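Local coordinates for protein NEQ263 (PDB 5BN3) that probably binds ATP and, together with NeqA, builds the core complex of an unusual archaeal ATP synthase, at residues Leu111-Ser116 / Arg149-Asp154; Asp119-Leu124 / Ile342-Tyr347; Ser134-Pro139 / Met279-Gly284; Asn313-Ile318 / Gln386-Tyr391; Lys349-Arg354 / Lys374-Val379. All blocks are in the same frame, centred on the assembly; numbering follows the deposited sequence.

Contact 1: Leu111-Ser116 / Arg149-Asp154; sequences LYTGIS and RNVAKD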
# COMPACT_ATOMS: atom_id res chain seq x y z
N LEU B 111 34.01 17.07 -19.85
CA LEU B 111 33.85 16.54 -21.20
C LEU B 111 32.69 17.28 -21.86
O LEU B 111 31.52 17.05 -21.52
CB LEU B 111 33.54 15.04 -21.17
CG LEU B 111 34.63 14.07 -20.71
CD1 LEU B 111 34.06 12.68 -20.51
CD2 LEU B 111 35.76 14.03 -21.72
N TYR B 112 32.99 18.16 -22.81
CA TYR B 112 31.94 18.94 -23.45
C TYR B 112 31.10 18.13 -24.44
O TYR B 112 31.63 17.49 -25.35
CB TYR B 112 32.51 20.21 -24.10
CG TYR B 112 32.81 21.27 -23.08
CD1 TYR B 112 31.80 22.06 -22.56
CD2 TYR B 112 34.10 21.46 -22.61
CE1 TYR B 112 32.06 23.02 -21.61
CE2 TYR B 112 34.38 22.42 -21.66
CZ TYR B 112 33.35 23.19 -21.17
OH TYR B 112 33.59 24.15 -20.23
N THR B 113 29.79 18.15 -24.22
CA THR B 113 28.85 17.37 -25.02
C THR B 113 28.35 18.17 -26.21
O THR B 113 27.91 17.60 -27.20
CB THR B 113 27.64 16.93 -24.18
OG1 THR B 113 26.87 18.07 -23.79
CG2 THR B 113 28.10 16.19 -22.94
N GLY B 114 28.42 19.49 -26.10
CA GLY B 114 27.90 20.37 -27.14
C GLY B 114 26.41 20.62 -26.94
O GLY B 114 25.78 21.30 -27.75
N ILE B 115 25.87 20.07 -25.86
CA ILE B 115 24.46 20.22 -25.52
C ILE B 115 24.31 21.23 -24.39
O ILE B 115 24.78 21.00 -23.28
CB ILE B 115 23.87 18.86 -25.10
CG1 ILE B 115 24.09 17.82 -26.21
CG2 ILE B 115 22.39 18.99 -24.78
CD1 ILE B 115 23.88 16.38 -25.76
N SER B 116 23.65 22.35 -24.68
CA SER B 116 23.56 23.47 -23.74
C SER B 116 22.92 23.10 -22.41
O SER B 116 23.42 23.48 -21.35
CB SER B 116 22.77 24.63 -24.37
OG SER B 116 23.38 25.06 -25.57
N ARG B 149 28.71 10.79 -29.39
CA ARG B 149 29.26 11.34 -30.63
C ARG B 149 30.29 12.45 -30.36
O ARG B 149 31.25 12.60 -31.11
CB ARG B 149 28.13 11.89 -31.50
CG ARG B 149 28.55 12.28 -32.92
CD ARG B 149 27.56 13.25 -33.55
NE ARG B 149 26.18 12.80 -33.40
CZ ARG B 149 25.14 13.62 -33.25
NH1 ARG B 149 25.32 14.93 -33.23
NH2 ARG B 149 23.91 13.12 -33.12
N ASN B 150 30.10 13.19 -29.28
CA ASN B 150 30.91 14.38 -29.02
C ASN B 150 32.00 14.24 -27.95
O ASN B 150 32.99 14.97 -27.97
CB ASN B 150 30.01 15.59 -28.72
CG ASN B 150 29.19 16.01 -29.92
OD1 ASN B 150 29.73 16.48 -30.92
ND2 ASN B 150 27.88 15.86 -29.82
N VAL B 151 31.82 13.31 -27.01
CA VAL B 151 32.77 13.17 -25.90
C VAL B 151 33.71 11.98 -26.06
O VAL B 151 34.61 11.77 -25.24
CB VAL B 151 32.06 13.08 -24.53
CG1 VAL B 151 31.12 14.26 -24.33
CG2 VAL B 151 31.29 11.77 -24.41
N ALA B 152 33.51 11.19 -27.12
CA ALA B 152 34.30 9.98 -27.32
C ALA B 152 34.95 9.90 -28.70
O ALA B 152 35.16 8.81 -29.23
CB ALA B 152 33.43 8.75 -27.09
N LYS B 153 35.29 11.05 -29.27
CA LYS B 153 35.98 11.11 -30.56
C LYS B 153 37.38 10.51 -30.48
O LYS B 153 37.94 10.08 -31.49
CB LYS B 153 36.07 12.57 -31.03
CG LYS B 153 34.74 13.16 -31.46
CD LYS B 153 34.78 14.68 -31.58
CE LYS B 153 33.49 15.21 -32.20
NZ LYS B 153 33.36 16.69 -32.08
N ASP B 154 37.91 10.47 -29.27
CA ASP B 154 39.28 10.02 -29.02
C ASP B 154 39.31 8.77 -28.14
O ASP B 154 40.38 8.27 -27.81
CB ASP B 154 40.05 11.13 -28.32
CG ASP B 154 39.25 11.77 -27.20
OD1 ASP B 154 38.06 12.07 -27.42
OD2 ASP B 154 39.80 11.95 -26.09
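T113, whose methyl packs on V151, has its hydroxyl gripped twice: OG1 accepts from I115 N (3.0 Å, N-H...O angle 155°), closing an ST turn, and is also hydrogen-bonded to D119 in the short helix 116-119. D119 takes the backbone N of G114 as well, so one carboxylate ties down the bend that leads into this helix. The bend needs glycine: at phi 85° a CB on G114 would press on the carbonyl oxygen of T113. Facing it is the C-terminal end of helix 140-151, the helix that follows the P-loop position in the nucleotide-binding domain. V151 buries more surface here than any other residue of the two segments. Its CG1 stands 3.4 Å from Y112 O, 3.8 Å from T113 CG2 and 4.1 Å from L111 CB, filling the hollow formed by three successive residues. The T113 and V151 side chains run alongside each other in the same direction; because OG1 sits between the backbone N and the carbonyl carbon of its own residue (chi1 66°), the methyl CG2 is left to meet the valine. V151 also touches L222 of strand 220-226, which ties the helix end to the central sheet as well. The residue before V151, N150, lies against the T113 carbonyl without bonding to it: ND2 comes to 3.1 Å of T113 O at a poor angle and is instead hydrogen-bonded to Q146 O, one helical turn back. The same carbonyl oxygen, T113 O, rests 3.3 Å from N150 CB.

Contact 2: Asp119-Leu124 / Ile342-Tyr347; sequences DVAHPL and ILIKSY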
# COMPACT_ATOMS: atom_id res chain seq x y z
N ASP B 119 25.87 21.10 -20.70
CA ASP B 119 27.18 21.73 -20.51
C ASP B 119 27.25 22.90 -19.52
O ASP B 119 28.22 23.02 -18.77
CB ASP B 119 27.76 22.17 -21.86
CG ASP B 119 28.18 21.00 -22.73
OD1 ASP B 119 28.32 19.87 -22.20
OD2 ASP B 119 28.39 21.21 -23.94
N VAL B 120 26.23 23.76 -19.52
CA VAL B 120 26.25 24.93 -18.65
C VAL B 120 26.06 24.59 -17.17
O VAL B 120 26.94 24.81 -16.35
CB VAL B 120 25.20 25.97 -19.08
CG1 VAL B 120 25.21 27.16 -18.13
CG2 VAL B 120 25.47 26.44 -20.50
N ALA B 121 24.90 24.02 -16.84
CA ALA B 121 24.55 23.80 -15.44
C ALA B 121 24.91 22.41 -14.92
O ALA B 121 25.16 22.24 -13.73
CB ALA B 121 23.08 24.07 -15.22
N HIS B 122 24.95 21.41 -15.80
CA HIS B 122 25.18 20.04 -15.34
C HIS B 122 26.25 19.29 -16.14
O HIS B 122 25.99 18.19 -16.63
CB HIS B 122 23.87 19.24 -15.40
CG HIS B 122 22.69 19.98 -14.85
ND1 HIS B 122 22.58 20.33 -13.52
CD2 HIS B 122 21.56 20.42 -15.44
CE1 HIS B 122 21.44 20.96 -13.32
NE2 HIS B 122 20.80 21.03 -14.48
N PRO B 123 27.46 19.88 -16.27
CA PRO B 123 28.44 19.26 -17.17
C PRO B 123 28.93 17.90 -16.70
O PRO B 123 29.04 17.65 -15.49
CB PRO B 123 29.60 20.26 -17.17
CG PRO B 123 29.48 20.97 -15.87
CD PRO B 123 28.01 21.06 -15.59
N LEU B 124 29.22 17.03 -17.67
CA LEU B 124 29.80 15.71 -17.42
C LEU B 124 31.32 15.84 -17.31
O LEU B 124 31.94 16.52 -18.13
CB LEU B 124 29.43 14.77 -18.57
CG LEU B 124 30.24 13.48 -18.78
CD1 LEU B 124 30.00 12.50 -17.65
CD2 LEU B 124 29.89 12.84 -20.11
N ILE B 342 23.09 31.61 -12.45
CA ILE B 342 22.09 32.54 -12.98
C ILE B 342 21.01 31.79 -13.77
O ILE B 342 19.83 32.15 -13.71
CB ILE B 342 22.76 33.66 -13.84
CG1 ILE B 342 22.38 35.05 -13.32
CG2 ILE B 342 22.41 33.52 -15.31
CD1 ILE B 342 20.97 35.48 -13.71
N LEU B 343 21.41 30.74 -14.48
CA LEU B 343 20.46 29.98 -15.28
C LEU B 343 19.50 29.20 -14.39
O LEU B 343 18.29 29.27 -14.56
CB LEU B 343 21.20 29.02 -16.22
CG LEU B 343 20.35 27.94 -16.90
CD1 LEU B 343 19.41 28.56 -17.92
CD2 LEU B 343 21.22 26.88 -17.54
N ILE B 344 20.07 28.47 -13.43
CA ILE B 344 19.28 27.61 -12.55
C ILE B 344 18.33 28.42 -11.67
O ILE B 344 17.14 28.11 -11.59
CB ILE B 344 20.20 26.76 -11.65
CG1 ILE B 344 20.97 25.74 -12.50
CG2 ILE B 344 19.39 26.05 -10.59
CD1 ILE B 344 20.07 24.82 -13.31
N LYS B 345 18.84 29.46 -11.03
CA LYS B 345 18.04 30.26 -10.11
C LYS B 345 16.93 31.05 -10.80
O LYS B 345 15.82 31.15 -10.29
CB LYS B 345 18.93 31.21 -9.29
CG LYS B 345 19.97 30.49 -8.42
CD LYS B 345 19.58 30.53 -6.94
CE LYS B 345 20.49 29.63 -6.10
NZ LYS B 345 21.92 30.02 -6.16
N SER B 346 17.22 31.60 -11.98
CA SER B 346 16.23 32.38 -12.72
C SER B 346 15.16 31.51 -13.36
O SER B 346 13.99 31.90 -13.43
CB SER B 346 16.91 33.24 -13.79
OG SER B 346 17.93 34.05 -13.23
N TYR B 347 15.55 30.32 -13.82
CA TYR B 347 14.60 29.37 -14.40
C TYR B 347 13.63 28.89 -13.33
O TYR B 347 12.43 28.81 -13.57
CB TYR B 347 15.35 28.18 -15.03
CG TYR B 347 14.46 27.20 -15.76
CD1 TYR B 347 13.68 27.60 -16.82
CD2 TYR B 347 14.43 25.86 -15.39
CE1 TYR B 347 12.87 26.71 -17.50
CE2 TYR B 347 13.62 24.96 -16.06
CZ TYR B 347 12.84 25.39 -17.12
OH TYR B 347 12.04 24.50 -17.79
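L343, I344 and A121 bury the most surface here, and all three meet through methyl groups. A121 CB is the hub: it lies 3.6 Å from I344 CD1 and 4.1 Å from L343 CD2, wedged between two neighbouring side chains of helix 334-356. L343 reaches it with chi1 at 167°, which swings CG away from the backbone N and lets CD2 also touch V120 CG1 at 4.0 Å. I344 CD1 continues past the alanine to H122, coming to 4.0 Å of H122 NE2. A121 CB in turn covers one face of the imidazole, 3.8 Å above the plane and over its centre. The loop 119-124 belongs to the nucleotide-binding domain and the helix to the C-terminal domain, so the contact is part of the seam between the two. The seam continues outward, where R412 of the neighbouring alpha chain packs on H122 and I344, and H122 stands about 9 Å from a bound ADP, measured from its side chain. A hydrogen bond from H122 NE2 to L320 O helps to hold the ring. With no hydrogen bond between the segments, their union rests on the fit of apolar surfaces; the polar edge of H122 is satisfied by L320 O, outside them.

Contact 3: Ser134-Pro139 / Met279-Gly284; sequences SPPGLP and MLTMPG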
# COMPACT_ATOMS: atom_id res chain seq x y z
N SER B 134 14.64 8.26 -17.75
CA SER B 134 13.62 8.62 -18.74
C SER B 134 12.27 7.98 -18.47
O SER B 134 12.19 6.82 -18.06
CB SER B 134 14.09 8.27 -20.16
OG SER B 134 13.07 8.54 -21.11
N PRO B 135 11.19 8.74 -18.70
CA PRO B 135 9.85 8.16 -18.79
C PRO B 135 9.81 7.23 -19.99
O PRO B 135 10.61 7.43 -20.92
CB PRO B 135 8.95 9.38 -19.06
CG PRO B 135 9.74 10.56 -18.59
CD PRO B 135 11.18 10.21 -18.84
N PRO B 136 8.93 6.23 -19.98
CA PRO B 136 8.80 5.38 -21.17
C PRO B 136 8.47 6.20 -22.41
O PRO B 136 7.67 7.14 -22.31
CB PRO B 136 7.61 4.48 -20.82
CG PRO B 136 7.62 4.40 -19.33
CD PRO B 136 8.08 5.76 -18.87
N GLY B 137 9.08 5.88 -23.54
CA GLY B 137 8.76 6.55 -24.79
C GLY B 137 9.60 7.75 -25.19
O GLY B 137 9.61 8.15 -26.35
N LEU B 138 10.32 8.33 -24.22
CA LEU B 138 11.10 9.53 -24.48
C LEU B 138 12.46 9.21 -25.12
O LEU B 138 13.00 8.12 -24.90
CB LEU B 138 11.25 10.36 -23.20
CG LEU B 138 10.20 11.47 -23.04
CD1 LEU B 138 8.79 10.89 -22.97
CD2 LEU B 138 10.47 12.34 -21.83
N PRO B 139 13.01 10.14 -25.91
CA PRO B 139 14.23 9.87 -26.70
C PRO B 139 15.52 9.81 -25.89
O PRO B 139 16.46 10.56 -26.16
CB PRO B 139 14.28 11.07 -27.66
CG PRO B 139 13.61 12.17 -26.92
CD PRO B 139 12.50 11.50 -26.16
N MET B 279 21.71 4.02 -18.29
CA MET B 279 20.42 4.56 -18.69
C MET B 279 19.31 3.68 -18.16
O MET B 279 19.43 2.45 -18.17
CB MET B 279 20.34 4.64 -20.22
CG MET B 279 21.29 5.63 -20.86
SD MET B 279 21.28 5.47 -22.65
CE MET B 279 22.44 4.12 -22.87
N LEU B 280 18.24 4.30 -17.68
CA LEU B 280 17.09 3.54 -17.20
C LEU B 280 15.76 4.20 -17.50
O LEU B 280 15.66 5.42 -17.61
CB LEU B 280 17.22 3.22 -15.70
CG LEU B 280 17.33 4.35 -14.68
CD1 LEU B 280 15.96 4.83 -14.23
CD2 LEU B 280 18.15 3.90 -13.48
N THR B 281 14.74 3.37 -17.65
CA THR B 281 13.37 3.84 -17.78
C THR B 281 12.77 3.88 -16.38
O THR B 281 12.83 2.89 -15.65
CB THR B 281 12.54 2.89 -18.66
OG1 THR B 281 13.11 2.84 -19.98
CG2 THR B 281 11.10 3.37 -18.76
N MET B 282 12.21 5.02 -16.00
CA MET B 282 11.49 5.13 -14.73
C MET B 282 10.09 4.57 -14.96
O MET B 282 9.28 5.23 -15.61
CB MET B 282 11.39 6.59 -14.28
CG MET B 282 12.73 7.29 -14.09
SD MET B 282 12.56 9.00 -13.51
CE MET B 282 12.07 9.84 -15.03
N PRO B 283 9.81 3.36 -14.44
CA PRO B 283 8.58 2.60 -14.72
C PRO B 283 7.33 3.45 -14.97
O PRO B 283 7.07 3.77 -16.13
CB PRO B 283 8.45 1.70 -13.49
CG PRO B 283 9.89 1.39 -13.15
CD PRO B 283 10.65 2.68 -13.43
N GLY B 284 6.59 3.85 -13.94
CA GLY B 284 5.40 4.68 -14.14
C GLY B 284 5.73 6.17 -14.25
O GLY B 284 4.95 7.00 -13.77
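S134 bonds to the 279-284 segment through both its backbone groups: S134 N donates to L280 O (3.0 Å) and S134 O accepts from M282 N (2.7 Å, N-H...O angle 158°). T281 CA adds a C-H...O contact to that oxygen, S134 O, at 3.2 Å. Beyond the backbone, P136 CG packs on T281 CG2 at 3.7 Å and on P283 O at 3.3 Å, its CD lying against the M282 carbonyl. M282 folds back at chi3 (-77°), which carries CE to 3.9 Å from P135 CD. The pairing of S134 with T281 is a parallel bridge at the end of strands 131-134 and 273-281 in the central sheet. From there the chain enters a type II turn, P135 to L138, in the place where a P-loop would join strand to helix 140-151; its sequence SPPGLP lacks the lysine of that motif. A serine in place of P136 would probably leave T281 CG2 and the P283 carbonyl without the ring that packs on them, and free the turn to flex. S134 OG donates to P135 O (2.7 Å), bracing the turn's first carbonyl, while T281 OG1 is held by D227 after strand 220-226. Farther out, Y423 and R396 of the neighbouring alpha chain pack on P136 and T281.

Contact 4: Asn313-Ile318 / Gln386-Tyr391; sequences NIYPPI and QDYYEY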
# COMPACT_ATOMS: atom_id res chain seq x y z
N ASN B 313 7.26 19.55 -27.82
CA ASN B 313 8.19 19.34 -28.94
C ASN B 313 9.58 19.90 -28.65
O ASN B 313 10.22 20.48 -29.53
CB ASN B 313 7.62 19.92 -30.24
CG ASN B 313 8.25 19.31 -31.48
OD1 ASN B 313 8.64 18.14 -31.49
ND2 ASN B 313 8.36 20.11 -32.54
N ILE B 314 10.04 19.73 -27.42
CA ILE B 314 11.40 20.14 -27.05
C ILE B 314 12.32 18.92 -26.99
O ILE B 314 12.13 18.03 -26.17
CB ILE B 314 11.43 20.84 -25.68
CG1 ILE B 314 10.48 22.04 -25.65
CG2 ILE B 314 12.85 21.27 -25.33
CD1 ILE B 314 10.81 23.12 -26.65
N TYR B 315 13.31 18.88 -27.89
CA TYR B 315 14.43 17.96 -27.75
C TYR B 315 15.71 18.77 -27.55
O TYR B 315 15.93 19.77 -28.23
CB TYR B 315 14.59 17.04 -28.98
CG TYR B 315 15.84 16.18 -28.89
CD1 TYR B 315 17.05 16.63 -29.40
CD2 TYR B 315 15.82 14.94 -28.26
CE1 TYR B 315 18.20 15.87 -29.30
CE2 TYR B 315 16.96 14.17 -28.16
CZ TYR B 315 18.15 14.64 -28.68
OH TYR B 315 19.29 13.88 -28.58
N PRO B 316 16.56 18.34 -26.60
CA PRO B 316 16.31 17.22 -25.70
C PRO B 316 15.47 17.65 -24.50
O PRO B 316 15.68 18.73 -23.97
CB PRO B 316 17.71 16.82 -25.24
CG PRO B 316 18.49 18.10 -25.32
CD PRO B 316 17.93 18.88 -26.47
N PRO B 317 14.52 16.80 -24.08
CA PRO B 317 13.55 17.17 -23.04
C PRO B 317 14.12 17.06 -21.63
O PRO B 317 13.54 16.37 -20.79
CB PRO B 317 12.43 16.16 -23.25
CG PRO B 317 13.14 14.93 -23.73
CD PRO B 317 14.29 15.42 -24.57
N ILE B 318 15.22 17.76 -21.37
CA ILE B 318 15.90 17.70 -20.08
C ILE B 318 15.31 18.66 -19.04
O ILE B 318 15.25 19.87 -19.26
CB ILE B 318 17.41 17.98 -20.24
CG1 ILE B 318 18.07 16.84 -21.02
CG2 ILE B 318 18.07 18.14 -18.88
CD1 ILE B 318 19.56 17.03 -21.23
N GLN B 386 17.26 22.11 -29.05
CA GLN B 386 18.49 22.02 -29.83
C GLN B 386 18.43 20.79 -30.73
O GLN B 386 17.91 19.75 -30.32
CB GLN B 386 19.69 21.93 -28.87
CG GLN B 386 21.03 21.65 -29.53
CD GLN B 386 22.15 21.52 -28.53
OE1 GLN B 386 22.05 21.98 -27.39
NE2 GLN B 386 23.24 20.87 -28.94
N ASP B 387 18.96 20.90 -31.94
CA ASP B 387 18.90 19.79 -32.89
C ASP B 387 19.79 18.61 -32.48
O ASP B 387 20.83 18.80 -31.83
CB ASP B 387 19.26 20.25 -34.30
CG ASP B 387 18.96 19.19 -35.35
OD1 ASP B 387 19.85 18.36 -35.64
OD2 ASP B 387 17.83 19.19 -35.88
N TYR B 388 19.37 17.41 -32.85
CA TYR B 388 20.11 16.18 -32.58
C TYR B 388 21.50 16.20 -33.22
O TYR B 388 22.43 15.54 -32.74
CB TYR B 388 19.30 14.99 -33.10
CG TYR B 388 19.98 13.65 -33.02
CD1 TYR B 388 20.44 13.15 -31.81
CD2 TYR B 388 20.14 12.86 -34.15
CE1 TYR B 388 21.05 11.91 -31.73
CE2 TYR B 388 20.75 11.63 -34.08
CZ TYR B 388 21.20 11.15 -32.87
OH TYR B 388 21.82 9.93 -32.80
N TYR B 389 21.65 16.97 -34.29
CA TYR B 389 22.93 17.06 -35.00
C TYR B 389 23.63 18.39 -34.77
O TYR B 389 24.58 18.73 -35.47
CB TYR B 389 22.72 16.81 -36.49
CG TYR B 389 22.26 15.41 -36.80
CD1 TYR B 389 23.07 14.32 -36.54
CD2 TYR B 389 21.01 15.18 -37.35
CE1 TYR B 389 22.65 13.05 -36.82
CE2 TYR B 389 20.58 13.90 -37.63
CZ TYR B 389 21.41 12.84 -37.36
OH TYR B 389 21.00 11.56 -37.64
N GLU B 390 23.16 19.14 -33.78
CA GLU B 390 23.73 20.45 -33.48
C GLU B 390 24.73 20.39 -32.33
O GLU B 390 24.44 19.80 -31.28
CB GLU B 390 22.62 21.45 -33.15
CG GLU B 390 23.13 22.84 -32.77
CD GLU B 390 22.01 23.84 -32.55
OE1 GLU B 390 20.83 23.43 -32.61
OE2 GLU B 390 22.31 25.03 -32.31
N TYR B 391 25.90 20.98 -32.54
CA TYR B 391 26.90 21.10 -31.49
C TYR B 391 27.06 22.56 -31.09
O TYR B 391 27.34 23.42 -31.94
CB TYR B 391 28.25 20.55 -31.96
CG TYR B 391 29.33 20.57 -30.89
CD1 TYR B 391 30.06 21.72 -30.63
CD2 TYR B 391 29.61 19.43 -30.15
CE1 TYR B 391 31.04 21.73 -29.65
CE2 TYR B 391 30.58 19.44 -29.17
CZ TYR B 391 31.29 20.59 -28.93
OH TYR B 391 32.26 20.59 -27.95
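Y315 and Y388 pass at a slant, the hydroxyl of the first set against the ring edge of the second: Y315 OH lies 3.5 Å from Y388 CD1. Nearer the Y388 backbone, Y315 CE1 meets Y388 CB at 4.1 Å, and Q386 O sits at the edge of the Y315 ring, 3.4 Å from CD1. The tyrosine's CG is turned away from the backbone N (chi1 174°), and the cis peptide before P316 folds the proline back so that P316 CB lies 3.9 Å above the centre of the ring. The backbones join by one bond, Q386 N to Y315 O (2.8 Å), received in the carbonyl plane. A type I turn from D387 to E390, with an Asx turn of D387 OD1 to Y389 N, presents Y388. Helix 140-151 serves both rings: Y315 OH is hydrogen-bonded to Q146, and R142 and R149 make cation-pi contacts with Y315 and Y388. Replacing Y315 by a leucine would probably leave Q146 OE1 without this partner and open a gap beside P316 and Y388. The nucleotide-binding and C-terminal domains thus meet by mixed chemistry: a single backbone hydrogen bond joins the segments, and aromatic edges and arginine cations hold the side chains.

Contact 5: Lys349-Arg354 / Lys374-Val379; sequences KGLEAR and KFAELV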
# COMPACT_ATOMS: atom_id res chain seq x y z
N LYS B 349 12.79 30.46 -10.51
CA LYS B 349 11.91 31.58 -10.18
C LYS B 349 10.88 31.78 -11.28
O LYS B 349 9.73 32.13 -11.02
CB LYS B 349 12.73 32.85 -9.94
CG LYS B 349 11.92 34.02 -9.40
CD LYS B 349 12.73 34.84 -8.40
CE LYS B 349 11.94 36.03 -7.88
NZ LYS B 349 10.64 35.63 -7.26
N GLY B 350 11.30 31.55 -12.53
CA GLY B 350 10.40 31.64 -13.66
C GLY B 350 9.30 30.60 -13.60
O GLY B 350 8.16 30.87 -13.98
N LEU B 351 9.63 29.40 -13.12
CA LEU B 351 8.66 28.31 -13.02
C LEU B 351 7.63 28.57 -11.92
O LEU B 351 6.46 28.22 -12.07
CB LEU B 351 9.37 26.98 -12.80
CG LEU B 351 10.17 26.43 -13.98
CD1 LEU B 351 10.80 25.09 -13.65
CD2 LEU B 351 9.28 26.31 -15.20
N GLU B 352 8.08 29.16 -10.82
CA GLU B 352 7.18 29.55 -9.74
C GLU B 352 6.20 30.59 -10.25
O GLU B 352 5.00 30.51 -9.99
CB GLU B 352 7.97 30.12 -8.56
CG GLU B 352 8.96 29.15 -7.92
CD GLU B 352 9.83 29.82 -6.88
OE1 GLU B 352 9.77 31.06 -6.75
OE2 GLU B 352 10.58 29.10 -6.18
N ALA B 353 6.71 31.58 -10.98
CA ALA B 353 5.88 32.61 -11.58
C ALA B 353 4.90 32.01 -12.59
O ALA B 353 3.80 32.54 -12.79
CB ALA B 353 6.74 33.66 -12.24
N ARG B 354 5.31 30.92 -13.23
CA ARG B 354 4.45 30.22 -14.18
C ARG B 354 3.29 29.52 -13.46
O ARG B 354 2.16 29.51 -13.96
CB ARG B 354 5.26 29.20 -14.98
CG ARG B 354 4.44 28.42 -16.00
CD ARG B 354 5.28 27.37 -16.71
NE ARG B 354 6.27 27.95 -17.62
CZ ARG B 354 7.18 27.25 -18.28
NH1 ARG B 354 7.25 25.94 -18.14
NH2 ARG B 354 8.04 27.87 -19.08
N LYS B 374 9.02 35.07 -18.55
CA LYS B 374 9.46 35.09 -19.94
C LYS B 374 10.79 34.35 -20.10
O LYS B 374 11.01 33.67 -21.10
CB LYS B 374 9.60 36.53 -20.43
CG LYS B 374 9.93 36.65 -21.91
CD LYS B 374 10.30 38.09 -22.26
CE LYS B 374 10.34 38.30 -23.76
NZ LYS B 374 10.73 39.70 -24.11
N PHE B 375 11.66 34.49 -19.11
CA PHE B 375 12.97 33.84 -19.11
C PHE B 375 12.82 32.33 -19.21
O PHE B 375 13.49 31.69 -20.02
CB PHE B 375 13.75 34.22 -17.85
CG PHE B 375 15.11 33.58 -17.77
CD1 PHE B 375 16.18 34.12 -18.46
CD2 PHE B 375 15.32 32.46 -16.98
CE1 PHE B 375 17.44 33.54 -18.39
CE2 PHE B 375 16.57 31.88 -16.90
CZ PHE B 375 17.63 32.42 -17.60
N ALA B 376 11.95 31.77 -18.39
CA ALA B 376 11.71 30.33 -18.38
C ALA B 376 11.14 29.85 -19.72
O ALA B 376 11.46 28.75 -20.17
CB ALA B 376 10.78 29.96 -17.24
N GLU B 377 10.30 30.67 -20.33
CA GLU B 377 9.73 30.34 -21.64
C GLU B 377 10.82 30.29 -22.70
O GLU B 377 10.86 29.37 -23.52
CB GLU B 377 8.66 31.36 -22.03
CG GLU B 377 8.00 31.07 -23.38
CD GLU B 377 7.28 32.27 -23.96
OE1 GLU B 377 6.89 33.17 -23.18
OE2 GLU B 377 7.10 32.32 -25.19
N LEU B 378 11.71 31.28 -22.68
CA LEU B 378 12.78 31.38 -23.67
C LEU B 378 13.89 30.35 -23.44
O LEU B 378 14.52 29.89 -24.39
CB LEU B 378 13.37 32.79 -23.67
CG LEU B 378 12.47 33.95 -24.11
CD1 LEU B 378 13.12 35.28 -23.80
CD2 LEU B 378 12.17 33.85 -25.59
N VAL B 379 14.14 30.00 -22.18
CA VAL B 379 15.11 28.96 -21.85
C VAL B 379 14.71 27.65 -22.52
O VAL B 379 15.54 26.97 -23.13
CB VAL B 379 15.22 28.76 -20.32
CG1 VAL B 379 15.79 27.39 -19.99
CG2 VAL B 379 16.09 29.84 -19.71
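Helices 349-354 and 374-379 cross steeply, their axes 8.2 Å apart at closest and their directions 111° apart, with the nearest CA pair at G350 and A376. Such closeness depends on two small residues. A376 CB points at the other helix and rests 4.0 Å from G350 CA; a CB on G350 would fall 2.8 Å from the alanine methyl, so the absence of a side chain at G350 is what lets A376 come this close. L351 CD2 touches that methyl too, at 4.4 Å from A376 CB. One turn further along, R354 reaches across. Its chain runs extended at first, CG turned from the backbone N (chi1 180°), then bends at chi3 (-69°), bringing NH2 over to A376. These are the long helices 334-356 and 367-384 of the all-helical part of the C-terminal domain, with helix 394-408 covering F375 and L378 from another side. R354 NH2 stands 3.7 Å from A376 O without a hydrogen bond. L351 CD2 covers one guanidinium face, 3.6 Å above its plane and toward the rim, while E377 CA lies in plane at the edge. The charge of R354 is met outside the two segments: NH1 forms a salt bridge with E380, one turn beyond A376 on the same helix. E377 turns away to K381, its OE1 staying 6.8 Å from R354 NH2.

Contacts 1 and 3 lie within the nucleotide-binding domain, at the two ends of helix 140-151, with centres about 23 Å apart. Contact 5 lies wholly in the C-terminal domain. Contacts 2 and 4, whose segments are 218 and 68 residues apart, bring the two domains together. Contacts 1 and 2 share the chain running from strand 110-111 through helix 116-119, and touch where L111 meets L124 and G114 meets D119. Contact 4, about 14 Å from contact 1 between centres, reaches it through Q386 and Y388, and meets contact 3 at P139. Contacts 2 and 5 both use helix 334-356. Along the sequence, contact 2 spans contact 3 and contact 4 spans contact 5.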